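Long-range contacts in ferric vibriobactin ABC transporter, periplasmic ferric vibriobactin-binding protein (Vibrio cholerae, PDB 3R5T), which binds ferric vibriobactin in the periplasm and probably hands it to an ABC transporter for uptake: residues A30-T34 / S47-T51; L89-I95 / P112-Y118. One frame throughout, in Å; residues are numbered along the deposited sequence.

Contact 1: A30-T34 / S47-T51. With VBN ((4S,5R)-N-{3-[(2,3-dihydroxybenzoyl)amino]propyl}-2-(2,3-dihydroxyphenyl)-N-[3-({[(4S,5R)-2-(2,3-dihydroxyphenyl)-5-met hyl-4,5-dihydro-1,3-oxazol-4-yl]carbonyl}amino)propyl]-5-methyl-4,5-dihydro-1,3-oxazole-4-carboxamide), chain B.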
loop_
_atom_site.group_PDB
_atom_site.type_symbol
_atom_site.label_atom_id
_atom_site.label_comp_id
_atom_site.label_asym_id
_atom_site.label_seq_id
_atom_site.Cartn_x
_atom_site.Cartn_y
_atom_site.Cartn_z
ATOM N N ALA A 30 11.427 3.498 4.799
ATOM C CA ALA A 30 10.256 2.608 4.778
ATOM C C ALA A 30 9.961 2.153 3.352
ATOM O O ALA A 30 9.503 2.947 2.515
ATOM C CB ALA A 30 8.999 3.297 5.396
ATOM N N VAL A 31 10.212 0.881 3.079
ATOM C CA VAL A 31 10.010 0.340 1.744
ATOM C C VAL A 31 8.582 0.611 1.226
ATOM O O VAL A 31 8.391 0.867 0.038
ATOM C CB VAL A 31 10.390 -1.173 1.717
ATOM C CG1 VAL A 31 9.422 -1.997 2.589
ATOM C CG2 VAL A 31 10.449 -1.711 0.280
ATOM N N THR A 32 7.591 0.592 2.111
ATOM C CA THR A 32 6.219 0.905 1.675
ATOM C C THR A 32 6.120 2.293 1.061
ATOM O O THR A 32 5.454 2.475 0.059
ATOM C CB THR A 32 5.194 0.813 2.822
ATOM O OG1 THR A 32 5.200 -0.513 3.340
ATOM C CG2 THR A 32 3.786 1.130 2.318
ATOM N N VAL A 33 6.796 3.272 1.650
ATOM C CA VAL A 33 6.615 4.643 1.203
ATOM C C VAL A 33 7.341 4.886 -0.108
ATOM O O VAL A 33 6.972 5.777 -0.871
ATOM C CB VAL A 33 7.125 5.598 2.259
ATOM C CG1 VAL A 33 7.105 7.035 1.751
ATOM C CG2 VAL A 33 6.274 5.453 3.512
ATOM N N THR A 34 8.374 4.090 -0.378
ATOM C CA THR A 34 9.198 4.323 -1.572
ATOM C C THR A 34 8.405 4.249 -2.887
ATOM O O THR A 34 8.646 5.022 -3.821
ATOM C CB THR A 34 10.396 3.377 -1.545
ATOM O OG1 THR A 34 11.148 3.672 -0.370
ATOM C CG2 THR A 34 11.282 3.560 -2.760
ATOM N N SER A 47 16.685 3.699 -0.547
ATOM C CA SER A 47 15.550 3.185 0.208
ATOM C C SER A 47 15.918 1.931 0.971
ATOM O O SER A 47 16.576 1.037 0.431
ATOM C CB SER A 47 14.378 2.872 -0.729
ATOM O OG SER A 47 13.327 2.232 -0.026
ATOM N N ALA A 48 15.473 1.866 2.223
ATOM C CA ALA A 48 15.485 0.604 2.947
ATOM C C ALA A 48 14.563 -0.410 2.271
ATOM O O ALA A 48 13.760 -0.071 1.389
ATOM C CB ALA A 48 15.099 0.815 4.425
ATOM N N ALA A 49 14.680 -1.668 2.682
ATOM C CA ALA A 49 13.995 -2.767 2.013
ATOM C C ALA A 49 13.058 -3.530 2.950
ATOM O O ALA A 49 12.928 -3.204 4.138
ATOM C CB ALA A 49 15.034 -3.738 1.397
ATOM N N THR A 50 12.404 -4.559 2.433
ATOM C CA THR A 50 11.652 -5.477 3.313
ATOM C C THR A 50 12.593 -6.192 4.294
ATOM O O THR A 50 13.804 -6.054 4.190
ATOM C CB THR A 50 10.941 -6.548 2.495
ATOM O OG1 THR A 50 11.938 -7.346 1.836
ATOM C CG2 THR A 50 10.019 -5.908 1.458
ATOM N N THR A 51 12.039 -6.955 5.239
ATOM C CA THR A 51 12.880 -7.713 6.178
ATOM C C THR A 51 13.736 -8.729 5.416
ATOM O O THR A 51 14.811 -9.133 5.887
ATOM C CB THR A 51 12.048 -8.447 7.257
ATOM O OG1 THR A 51 11.205 -9.418 6.633
ATOM C CG2 THR A 51 11.189 -7.478 8.043
HETATM C C VBN B . 3.986 -9.892 9.357
HETATM N N VBN B . 4.549 -7.422 9.368
HETATM O O VBN B . 3.120 -9.764 10.157
HETATM C CA VBN B . 4.986 -8.777 9.082
HETATM C CB VBN B . 6.299 -8.864 9.948
HETATM C CAB VBN B . 6.611 -8.878 1.216
HETATM O OAC VBN B . -0.959 -10.863 7.087
HETATM O OAD VBN B . 7.532 -10.169 5.514
HETATM O OAF VBN B . 1.604 -5.416 7.106
HETATM O OAG VBN B . 1.889 -3.348 11.308
HETATM O OAH VBN B . 4.422 -4.506 7.797
HETATM O OAI VBN B . 2.001 -7.961 7.775
HETATM O OAJ VBN B . 2.771 -5.490 9.882
HETATM O OAK VBN B . 4.634 -6.869 6.477
HETATM C CAL VBN B . -1.707 -6.856 6.127
HETATM C CAM VBN B . 4.815 -4.488 13.314
HETATM C CAN VBN B . 6.846 -3.635 5.117
HETATM C CAO VBN B . -0.668 -5.888 6.337
HETATM C CAP VBN B . 3.693 -3.716 12.897
HETATM C CAQ VBN B . 5.969 -3.469 6.239
HETATM C CAR VBN B . -1.505 -8.238 6.489
HETATM C CAS VBN B . 5.230 -5.605 12.574
HETATM C CAT VBN B . 6.988 -4.899 4.490
HETATM C CAU VBN B . 2.162 -12.636 8.510
HETATM C CAV VBN B . 5.313 -12.689 7.004
HETATM C CAW VBN B . 0.961 -11.772 8.930
HETATM C CAX VBN B . 6.317 -12.760 5.830
HETATM C CAY VBN B . 3.475 -12.342 9.240
HETATM C CAZ VBN B . 5.352 -11.379 7.810
HETATM N NBB VBN B . 0.896 -10.424 8.373
HETATM N NBC VBN B . 5.983 -11.779 4.799
HETATM N NBD VBN B . 5.425 -8.317 4.446
HETATM O OBF VBN B . 7.205 -7.437 3.201
HETATM C CBG VBN B . -0.160 -10.073 7.451
HETATM C CBH VBN B . 6.656 -10.478 4.759
HETATM C CBJ VBN B . 4.872 -7.220 10.756
HETATM C CBK VBN B . 0.570 -6.305 6.907
HETATM C CBL VBN B . 2.984 -4.075 11.736
HETATM C CBM VBN B . 5.258 -4.577 6.696
HETATM C CBN VBN B . 0.764 -7.609 7.257
HETATM C CBO VBN B . 3.390 -5.140 11.042
HETATM C CBP VBN B . 5.400 -5.795 6.087
HETATM C CBQ VBN B . -0.321 -8.616 7.035
HETATM C CBR VBN B . 4.566 -5.921 11.459
HETATM C CBS VBN B . 6.281 -5.957 4.926
HETATM C CBU VBN B . 7.021 -8.822 2.677
HETATM C CBW VBN B . 6.471 -7.345 4.383
HETATM C CBX VBN B . 6.053 -9.470 3.787
HETATM N NBY VBN B . 4.243 -11.193 8.750
HETATM O OG1 VBN B . 6.019 -7.964 11.107
HETATM C CG2 VBN B . 7.639 -8.736 9.242
HETATM O O HOH W 1 12.026 -0.689 5.028
#

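Contact 2: L89-I95 / P112-Y118. With MOH (methanol), chain D.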
loop_
_atom_site.group_PDB
_atom_site.type_symbol
_atom_site.label_atom_id
_atom_site.label_comp_id
_atom_site.label_asym_id
_atom_site.label_seq_id
_atom_site.Cartn_x
_atom_site.Cartn_y
_atom_site.Cartn_z
ATOM N N LEU A 89 16.348 14.958 3.097
ATOM C CA LEU A 89 15.067 14.623 3.709
ATOM C C LEU A 89 15.089 13.130 3.981
ATOM O O LEU A 89 15.432 12.358 3.102
ATOM C CB LEU A 89 13.888 14.956 2.786
ATOM C CG LEU A 89 12.498 14.671 3.376
ATOM C CD1 LEU A 89 12.169 15.631 4.519
ATOM C CD2 LEU A 89 11.419 14.748 2.305
ATOM N N ILE A 90 14.680 12.738 5.182
ATOM C CA ILE A 90 14.576 11.324 5.544
ATOM C C ILE A 90 13.121 11.012 5.874
ATOM O O ILE A 90 12.501 11.724 6.669
ATOM C CB ILE A 90 15.484 10.989 6.762
ATOM C CG1 ILE A 90 16.951 11.234 6.408
ATOM C CG2 ILE A 90 15.301 9.528 7.207
ATOM C CD1 ILE A 90 17.883 11.270 7.612
ATOM N N VAL A 91 12.569 9.969 5.248
ATOM C CA VAL A 91 11.161 9.635 5.437
ATOM C C VAL A 91 10.988 8.370 6.246
ATOM O O VAL A 91 11.676 7.373 5.998
ATOM C CB VAL A 91 10.417 9.484 4.092
ATOM C CG1 VAL A 91 8.928 9.327 4.339
ATOM C CG2 VAL A 91 10.701 10.687 3.192
ATOM N N VAL A 92 10.107 8.446 7.240
ATOM C CA VAL A 92 9.880 7.368 8.204
ATOM C C VAL A 92 8.396 7.039 8.272
ATOM O O VAL A 92 7.567 7.932 8.171
ATOM C CB VAL A 92 10.376 7.792 9.621
ATOM C CG1 VAL A 92 10.199 6.681 10.628
ATOM C CG2 VAL A 92 11.843 8.230 9.596
ATOM N N SER A 93 8.063 5.765 8.440
ATOM C CA SER A 93 6.677 5.345 8.592
ATOM C C SER A 93 6.321 5.165 10.047
ATOM O O SER A 93 7.180 4.852 10.882
ATOM C CB SER A 93 6.390 4.068 7.801
ATOM O OG SER A 93 7.110 2.980 8.333
ATOM N N MET A 94 5.036 5.363 10.331
ATOM C CA MET A 94 4.502 5.362 11.689
ATOM C C MET A 94 4.314 3.962 12.278
ATOM O O MET A 94 4.562 3.736 13.467
ATOM C CB MET A 94 3.151 6.082 11.662
ATOM C CG MET A 94 2.493 6.274 13.008
ATOM S SD MET A 94 3.374 7.520 13.954
ATOM C CE MET A 94 2.176 7.870 15.235
ATOM N N ILE A 95 3.852 3.033 11.446
ATOM C CA ILE A 95 3.533 1.672 11.902
ATOM C C ILE A 95 3.669 0.671 10.768
ATOM O O ILE A 95 3.293 0.957 9.624
ATOM C CB ILE A 95 2.113 1.593 12.515
ATOM C CG1 ILE A 95 1.793 0.176 12.992
ATOM C CG2 ILE A 95 1.073 2.070 11.497
ATOM C CD1 ILE A 95 0.572 0.111 13.940
ATOM N N PRO A 112 16.648 16.730 7.972
ATOM C CA PRO A 112 15.229 16.871 8.314
ATOM C C PRO A 112 14.517 15.541 8.116
ATOM O O PRO A 112 14.611 14.936 7.047
ATOM C CB PRO A 112 14.727 17.904 7.304
ATOM C CG PRO A 112 15.952 18.761 7.027
ATOM C CD PRO A 112 17.106 17.778 7.036
ATOM N N THR A 113 13.820 15.085 9.147
ATOM C CA THR A 113 13.194 13.767 9.147
ATOM C C THR A 113 11.691 13.906 9.369
ATOM O O THR A 113 11.260 14.569 10.310
ATOM C CB THR A 113 13.846 12.884 10.239
ATOM O OG1 THR A 113 15.230 12.730 9.926
ATOM C CG2 THR A 113 13.211 11.502 10.308
ATOM N N ILE A 114 10.909 13.297 8.481
ATOM C CA ILE A 114 9.449 13.355 8.569
ATOM C C ILE A 114 8.832 11.972 8.782
ATOM O O ILE A 114 9.431 10.945 8.432
ATOM C CB ILE A 114 8.822 14.063 7.344
ATOM C CG1 ILE A 114 9.052 13.259 6.043
ATOM C CG2 ILE A 114 9.330 15.512 7.271
ATOM C CD1 ILE A 114 8.208 13.778 4.855
ATOM N N LEU A 115 7.639 11.970 9.366
ATOM C CA LEU A 115 6.966 10.746 9.792
ATOM C C LEU A 115 5.530 10.736 9.249
ATOM O O LEU A 115 4.739 11.649 9.534
ATOM C CB LEU A 115 6.965 10.700 11.322
ATOM C CG LEU A 115 6.210 9.595 12.049
ATOM C CD1 LEU A 115 6.795 8.231 11.713
ATOM C CD2 LEU A 115 6.210 9.832 13.549
ATOM N N VAL A 116 5.214 9.695 8.472
ATOM C CA VAL A 116 3.919 9.539 7.818
ATOM C C VAL A 116 3.339 8.170 8.149
ATOM O O VAL A 116 4.065 7.211 8.423
ATOM C CB VAL A 116 4.029 9.708 6.275
ATOM C CG1 VAL A 116 4.502 11.120 5.935
ATOM C CG2 VAL A 116 4.970 8.654 5.668
ATOM N N ASP A 117 2.017 8.086 8.159
ATOM C CA ASP A 117 1.334 6.826 8.394
ATOM C C ASP A 117 0.616 6.428 7.117
ATOM O O ASP A 117 -0.325 7.106 6.685
ATOM C CB ASP A 117 0.351 6.970 9.550
ATOM C CG ASP A 117 -0.266 5.642 9.966
ATOM O OD1 ASP A 117 -0.013 4.616 9.293
ATOM O OD2 ASP A 117 -1.003 5.646 10.972
ATOM N N TYR A 118 1.072 5.351 6.491
ATOM C CA TYR A 118 0.462 4.880 5.261
ATOM C C TYR A 118 -0.694 3.920 5.512
ATOM O O TYR A 118 -1.362 3.491 4.568
ATOM C CB TYR A 118 1.498 4.222 4.356
ATOM C CG TYR A 118 2.237 3.070 5.006
ATOM C CD1 TYR A 118 1.579 1.889 5.346
ATOM C CD2 TYR A 118 3.605 3.148 5.253
ATOM C CE1 TYR A 118 2.259 0.817 5.930
ATOM C CE2 TYR A 118 4.292 2.098 5.834
ATOM C CZ TYR A 118 3.629 0.920 6.173
ATOM O OH TYR A 118 4.345 -0.125 6.741
HETATM C C MOH D . 0.322 10.753 8.792
HETATM O O MOH D . 0.597 10.364 7.449
HETATM O O HOH W 2 2.489 3.725 8.661
#

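Contact 1: A30-T34 / S47-T51
Val31 lies broadside over the backbone of Ala48-Thr50, and in doing so joins the helix to the second strand of a beta-alpha-beta unit (strand 26-28, helix 31-39, strand 44-49). Both strands of this unit belong to the five-stranded parallel sheet in one lobe of the periplasmic binding protein. The valine meets main chain more than side chains: CB stands 3.6 Å from Ala48 O, while both methyls border Thr50 N. With chi1 at 66°, CG1 falls between the backbone N and the carbonyl carbon of its own residue, and there it also meets the Thr50 methyl CG2 at 4.1 Å. That threonine methyl faces the siderophore, lying 3.6 Å from the ring oxygen OBF of VBN, whereas Thr50 OG1 is hydrogen-bonded to Thr54 OG1. Beside the valine, one water spans the gap, accepting from Val31 N at 3.1 Å and donating to Ala49 O.

Thr32 points away from the strand, and its OG1 is held by Asp98 and Arg269, the latter also a hydrogen-bonding partner of the siderophore. Farther along the helix, Thr34 and Ser47 point their side chains at each other and meet hydroxyl to hydroxyl; Thr34 OG1 is also hydrogen-bonded to Ser28 OG. The OG1-OG separation between Thr34 and Ser47 is 2.6 Å. Ser47 reaches this place with OG anti to its backbone N (chi1 173°), beside its own carbonyl carbon, and the same torsion lets OG donate to Ala48 O at 2.7 Å, in the carbonyl plane and on a lone pair.

Contact 2: L89-I95 / P112-Y118
Asp117 OD1 is hydrogen-bonded to Ser119 OG and, at 2.7 Å, takes another bond from a water that in turn accepts from Ile95 N. The Ile95 and Asp117 side chains run alongside each other, CG2 of the isoleucine 3.5 Å from OD1, and OD2 forms a salt bridge with Arg212, so both carboxylate oxygens are occupied. The same water sits over the centre of the Tyr118 ring, 3.5 Å above its plane. Chi1 of 57° puts Tyr118 CG between the backbone N and the carbonyl carbon, with the ring close to Ser93 CB, which meets CE2 obliquely at 3.5 Å; Tyr118 OH is hydrogen-bonded to Asp98 and Arg269.

Behind this end the strands pair in parallel, five N-H...O bonds alternating from Ile90 N-Pro112 O to Met94 N-Val116 O. The last is short, 2.8 Å, but bent (131° at the hydrogen), and its donor lies off the carbonyl plane by 29°. Met94, its chain folded at chi2, brings SD to within 3.7 Å of Leu115 CD2.

Strand 113-116 forms one border of the five-stranded sheet, and strand 89-93 separates it from strand 26-28. Val92, Thr113 and Leu115 face helix 104-108, the crossover of this beta-alpha-beta unit; on the opposite face, Val91 and Val116 meet Val33 of helix 31-39, while Ile114 and Val116 pack against helix 123-134.

How the contacts relate
Two ways of building one parallel sheet lobe appear here. Contact 1 is buried throughout; contact 2 is buried along its strands, with Pro112, Met94 and Ile95 partly exposed at its ends. Contact 1 sets a helix start against a strand end through one valine, hydroxyls and a water; contact 2 zips adjacent strands through a ladder of backbone bonds, with apolar side chains on both faces and over three times the buried surface. Both reach the siderophore pocket, contact 1 through Val31 and Thr32 at the helix side and Thr50 and Thr51 past the strand, contact 2 through Ile95 and Tyr118. They touch directly: Thr32 CB packs 3.4 Å from Tyr118 CE2, and Ala30 CB meets Ser93 OG.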